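Local atomic coordinates of hexokinase (Schistosoma mansoni, PDB entry 1BDG), a protein that phosphorylates glucose and other hexoses at the 6-hydroxyl with ATP, the first step of glycolysis. Residues A[143-157]-A[160-174]. Residues are numbered along the deposited sequence; the frame is centred on the assembly and turned at random.
Sequences FSFPCVQKGLTHATL and WTKGFSADGVEGHNV. With GLC (alpha-D-glucopyranose), chain B.
W160 drives the edge of its six-membered ring into the face of F145, the two planes nearly perpendicular at 88°. F145 in turn presents its own edge to the face of F164, with F145 CZ 3.8 Å from F164 CD1, and F143 meets W160 obliquely, completing an aromatic cluster. L157 CD2 sits over the five-membered ring of W160, 3.8 Å from its centroid, on the face opposite F164 CB; V174 CG1 lies over the face of F143 in a second CH-pi contact. The cluster lies behind the small-subdomain side of the glucose pocket, which the large subdomain completes. T161 OG1 donates to O2 of the sugar (2.7 Å), and the K162 chain bends at chi3 (-83°), which turns NZ toward glucose O6 and O5, both hydrogen-bonded. S144 OG is held by L75 O and by D197. Beyond the pocket, backbone bonds tie strand 154-157 to the returning loop: L157 N to H172 O (3.2 Å) and G171 N to L157 O (3.1 Å). N173 OD1 accepts the N-H of A155 (3.2 Å) from above the carbonyl plane. The N173 amide stacks on the H154 ring, ND2 3.2 Å from H154 CD2. W160 NE1 donates in the carbonyl plane to A166 O.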
# COMPACT_ATOMS: atom_id res chain seq x y z
N PHE A 143 -3.68 -4.96 10.57
CA PHE A 143 -4.01 -5.95 9.54
C PHE A 143 -4.24 -5.18 8.24
O PHE A 143 -5.31 -4.63 8.02
CB PHE A 143 -5.26 -6.71 9.95
CG PHE A 143 -5.53 -7.93 9.13
CD1 PHE A 143 -4.53 -8.87 8.90
CD2 PHE A 143 -6.81 -8.18 8.62
CE1 PHE A 143 -4.79 -10.05 8.19
CE2 PHE A 143 -7.09 -9.34 7.91
CZ PHE A 143 -6.07 -10.28 7.70
N SER A 144 -3.22 -5.15 7.39
CA SER A 144 -3.27 -4.43 6.12
C SER A 144 -4.28 -4.94 5.10
O SER A 144 -3.91 -5.16 3.94
CB SER A 144 -1.90 -4.44 5.46
OG SER A 144 -0.87 -4.20 6.40
N PHE A 145 -5.54 -5.11 5.47
CA PHE A 145 -6.50 -5.60 4.49
C PHE A 145 -7.87 -4.99 4.72
O PHE A 145 -8.14 -4.45 5.80
CB PHE A 145 -6.58 -7.14 4.52
CG PHE A 145 -5.31 -7.82 4.05
CD1 PHE A 145 -5.02 -7.91 2.70
CD2 PHE A 145 -4.39 -8.30 4.97
CE1 PHE A 145 -3.83 -8.48 2.28
CE2 PHE A 145 -3.20 -8.86 4.55
CZ PHE A 145 -2.92 -8.95 3.21
N PRO A 146 -8.75 -5.02 3.71
CA PRO A 146 -10.09 -4.45 3.85
C PRO A 146 -10.88 -5.30 4.81
O PRO A 146 -10.99 -6.51 4.63
CB PRO A 146 -10.66 -4.57 2.44
CG PRO A 146 -10.02 -5.80 1.93
CD PRO A 146 -8.59 -5.64 2.38
N CYS A 147 -11.39 -4.66 5.86
CA CYS A 147 -12.20 -5.32 6.89
C CYS A 147 -13.38 -4.42 7.21
O CYS A 147 -13.29 -3.20 7.12
CB CYS A 147 -11.40 -5.52 8.18
SG CYS A 147 -9.96 -6.59 8.11
N VAL A 148 -14.50 -5.03 7.57
CA VAL A 148 -15.70 -4.30 7.98
C VAL A 148 -15.56 -4.18 9.49
O VAL A 148 -15.71 -5.16 10.22
CB VAL A 148 -16.96 -5.12 7.68
CG1 VAL A 148 -18.17 -4.45 8.26
CG2 VAL A 148 -17.11 -5.33 6.20
N GLN A 149 -15.22 -2.99 9.97
CA GLN A 149 -15.03 -2.76 11.39
C GLN A 149 -16.36 -2.65 12.11
O GLN A 149 -17.22 -1.87 11.70
CB GLN A 149 -14.25 -1.47 11.64
CG GLN A 149 -12.80 -1.49 11.18
CD GLN A 149 -11.93 -2.43 12.00
OE1 GLN A 149 -11.12 -3.17 11.44
NE2 GLN A 149 -12.10 -2.42 13.31
N LYS A 150 -16.53 -3.45 13.16
CA LYS A 150 -17.72 -3.39 14.00
C LYS A 150 -17.05 -3.00 15.30
O LYS A 150 -16.81 -3.84 16.18
CB LYS A 150 -18.38 -4.77 14.15
CG LYS A 150 -19.87 -4.80 13.81
CD LYS A 150 -20.69 -5.48 14.90
CE LYS A 150 -20.37 -6.97 15.04
NZ LYS A 150 -21.23 -7.63 16.07
N GLY A 151 -16.67 -1.73 15.41
CA GLY A 151 -15.96 -1.29 16.58
C GLY A 151 -14.52 -1.69 16.30
O GLY A 151 -14.27 -2.41 15.32
N LEU A 152 -13.59 -1.22 17.12
CA LEU A 152 -12.17 -1.54 16.93
C LEU A 152 -11.77 -3.01 17.15
O LEU A 152 -10.91 -3.53 16.45
CB LEU A 152 -11.30 -0.65 17.82
CG LEU A 152 -11.09 0.79 17.36
CD1 LEU A 152 -10.20 1.48 18.36
CD2 LEU A 152 -10.43 0.84 15.97
N THR A 153 -12.41 -3.68 18.10
CA THR A 153 -12.05 -5.06 18.39
C THR A 153 -12.54 -6.15 17.44
O THR A 153 -11.90 -7.18 17.31
CB THR A 153 -12.46 -5.47 19.81
OG1 THR A 153 -13.89 -5.63 19.87
CG2 THR A 153 -12.01 -4.40 20.80
N HIS A 154 -13.69 -5.94 16.82
CA HIS A 154 -14.28 -6.92 15.92
C HIS A 154 -14.07 -6.47 14.48
O HIS A 154 -14.76 -5.56 14.02
CB HIS A 154 -15.79 -7.01 16.22
CG HIS A 154 -16.47 -8.17 15.55
ND1 HIS A 154 -16.48 -8.35 14.19
CD2 HIS A 154 -17.15 -9.22 16.08
CE1 HIS A 154 -17.13 -9.46 13.89
NE2 HIS A 154 -17.55 -10.01 15.03
N ALA A 155 -13.18 -7.14 13.76
CA ALA A 155 -12.90 -6.79 12.37
C ALA A 155 -13.12 -8.00 11.49
O ALA A 155 -12.67 -9.09 11.84
CB ALA A 155 -11.50 -6.29 12.23
N THR A 156 -13.81 -7.82 10.37
CA THR A 156 -14.08 -8.93 9.46
C THR A 156 -13.37 -8.74 8.11
O THR A 156 -13.48 -7.68 7.49
CB THR A 156 -15.62 -9.14 9.27
OG1 THR A 156 -16.23 -9.43 10.55
CG2 THR A 156 -15.91 -10.31 8.34
N LEU A 157 -12.61 -9.74 7.68
CA LEU A 157 -11.91 -9.67 6.40
C LEU A 157 -12.97 -9.64 5.31
O LEU A 157 -13.96 -10.38 5.40
CB LEU A 157 -11.00 -10.89 6.21
CG LEU A 157 -10.15 -10.90 4.91
CD1 LEU A 157 -9.12 -9.76 4.91
CD2 LEU A 157 -9.43 -12.22 4.75
N TRP A 160 -8.89 -10.94 0.52
CA TRP A 160 -7.44 -10.92 0.58
C TRP A 160 -6.97 -10.15 -0.64
O TRP A 160 -7.45 -10.39 -1.76
CB TRP A 160 -6.84 -12.33 0.49
CG TRP A 160 -6.76 -13.16 1.75
CD1 TRP A 160 -7.30 -14.38 1.94
CD2 TRP A 160 -6.01 -12.87 2.95
NE1 TRP A 160 -6.94 -14.89 3.15
CE2 TRP A 160 -6.14 -13.98 3.80
CE3 TRP A 160 -5.24 -11.78 3.38
CZ2 TRP A 160 -5.53 -14.05 5.06
CZ3 TRP A 160 -4.63 -11.85 4.65
CH2 TRP A 160 -4.78 -12.97 5.46
N THR A 161 -6.05 -9.22 -0.42
CA THR A 161 -5.47 -8.46 -1.52
C THR A 161 -4.00 -8.84 -1.47
O THR A 161 -3.59 -9.61 -0.60
CB THR A 161 -5.64 -6.95 -1.32
OG1 THR A 161 -4.94 -6.54 -0.14
CG2 THR A 161 -7.11 -6.60 -1.18
N LYS A 162 -3.22 -8.36 -2.43
CA LYS A 162 -1.79 -8.62 -2.46
C LYS A 162 -1.39 -10.07 -2.73
O LYS A 162 -1.95 -10.72 -3.62
CB LYS A 162 -1.13 -8.06 -1.19
CG LYS A 162 -1.07 -6.54 -1.21
CD LYS A 162 -0.39 -5.97 -0.01
CE LYS A 162 -1.32 -5.86 1.15
NZ LYS A 162 -0.81 -4.85 2.14
N GLY A 163 -0.40 -10.58 -1.99
CA GLY A 163 0.06 -11.94 -2.20
C GLY A 163 -0.53 -13.00 -1.29
O GLY A 163 0.04 -14.09 -1.16
N PHE A 164 -1.66 -12.69 -0.64
CA PHE A 164 -2.29 -13.64 0.27
C PHE A 164 -3.50 -14.36 -0.34
O PHE A 164 -4.21 -13.80 -1.18
CB PHE A 164 -2.72 -12.94 1.55
CG PHE A 164 -1.59 -12.58 2.47
CD1 PHE A 164 -0.57 -11.73 2.05
CD2 PHE A 164 -1.60 -13.02 3.79
CE1 PHE A 164 0.44 -11.32 2.95
CE2 PHE A 164 -0.61 -12.62 4.68
CZ PHE A 164 0.41 -11.77 4.26
N SER A 165 -3.72 -15.59 0.11
CA SER A 165 -4.84 -16.43 -0.33
C SER A 165 -5.02 -17.58 0.64
O SER A 165 -5.21 -18.71 0.21
CB SER A 165 -4.64 -16.97 -1.75
OG SER A 165 -3.42 -17.69 -1.88
N ALA A 166 -4.90 -17.31 1.93
CA ALA A 166 -5.07 -18.33 2.95
C ALA A 166 -6.56 -18.64 3.03
O ALA A 166 -7.39 -17.73 2.98
CB ALA A 166 -4.57 -17.83 4.28
N ASP A 167 -6.91 -19.92 3.08
CA ASP A 167 -8.32 -20.27 3.16
C ASP A 167 -8.76 -20.22 4.62
O ASP A 167 -7.94 -20.27 5.53
CB ASP A 167 -8.57 -21.64 2.56
CG ASP A 167 -8.15 -22.77 3.47
OD1 ASP A 167 -6.94 -22.87 3.76
OD2 ASP A 167 -9.03 -23.55 3.91
N GLY A 168 -10.05 -20.04 4.85
CA GLY A 168 -10.54 -20.01 6.21
C GLY A 168 -10.37 -18.68 6.90
O GLY A 168 -10.58 -18.59 8.11
N VAL A 169 -10.07 -17.64 6.14
CA VAL A 169 -9.91 -16.32 6.74
C VAL A 169 -10.97 -15.32 6.30
O VAL A 169 -11.57 -14.63 7.13
CB VAL A 169 -8.52 -15.72 6.43
CG1 VAL A 169 -8.30 -14.45 7.23
CG2 VAL A 169 -7.44 -16.73 6.75
N GLU A 170 -11.25 -15.28 4.99
CA GLU A 170 -12.22 -14.32 4.44
C GLU A 170 -13.60 -14.58 4.99
O GLU A 170 -14.05 -15.72 5.04
CB GLU A 170 -12.26 -14.39 2.92
CG GLU A 170 -10.99 -14.02 2.19
CD GLU A 170 -11.19 -14.00 0.68
OE1 GLU A 170 -12.29 -14.37 0.21
OE2 GLU A 170 -10.26 -13.61 -0.06
N GLY A 171 -14.28 -13.51 5.39
CA GLY A 171 -15.62 -13.64 5.93
C GLY A 171 -15.62 -13.92 7.41
O GLY A 171 -16.68 -13.91 8.04
N HIS A 172 -14.43 -14.16 7.97
CA HIS A 172 -14.28 -14.43 9.40
C HIS A 172 -13.79 -13.21 10.18
O HIS A 172 -13.26 -12.24 9.59
CB HIS A 172 -13.26 -15.56 9.62
CG HIS A 172 -13.70 -16.89 9.07
ND1 HIS A 172 -13.25 -17.38 7.86
CD2 HIS A 172 -14.56 -17.82 9.56
CE1 HIS A 172 -13.80 -18.55 7.63
NE2 HIS A 172 -14.60 -18.84 8.64
N ASN A 173 -13.95 -13.25 11.50
CA ASN A 173 -13.48 -12.15 12.33
C ASN A 173 -12.02 -12.44 12.63
O ASN A 173 -11.70 -13.33 13.43
CB ASN A 173 -14.29 -12.04 13.61
CG ASN A 173 -13.74 -10.96 14.56
OD1 ASN A 173 -12.76 -10.28 14.27
ND2 ASN A 173 -14.39 -10.82 15.72
N VAL A 174 -11.13 -11.72 11.97
CA VAL A 174 -9.69 -11.88 12.17
C VAL A 174 -9.22 -11.73 13.63
O VAL A 174 -8.33 -12.46 14.07
CB VAL A 174 -8.93 -10.88 11.28
CG1 VAL A 174 -7.47 -10.80 11.71
CG2 VAL A 174 -9.05 -11.29 9.83
C1 GLC B . -3.56 -3.28 0.03
C2 GLC B . -4.59 -3.62 1.11
C3 GLC B . -4.90 -2.39 1.93
C4 GLC B . -3.61 -1.82 2.50
C5 GLC B . -2.65 -1.51 1.36
C6 GLC B . -1.32 -1.00 1.86
O1 GLC B . -4.09 -2.27 -0.76
O2 GLC B . -5.79 -4.10 0.52
O3 GLC B . -5.78 -2.71 2.99
O4 GLC B . -3.89 -0.65 3.23
O5 GLC B . -2.39 -2.72 0.64
O6 GLC B . -0.45 -2.06 2.20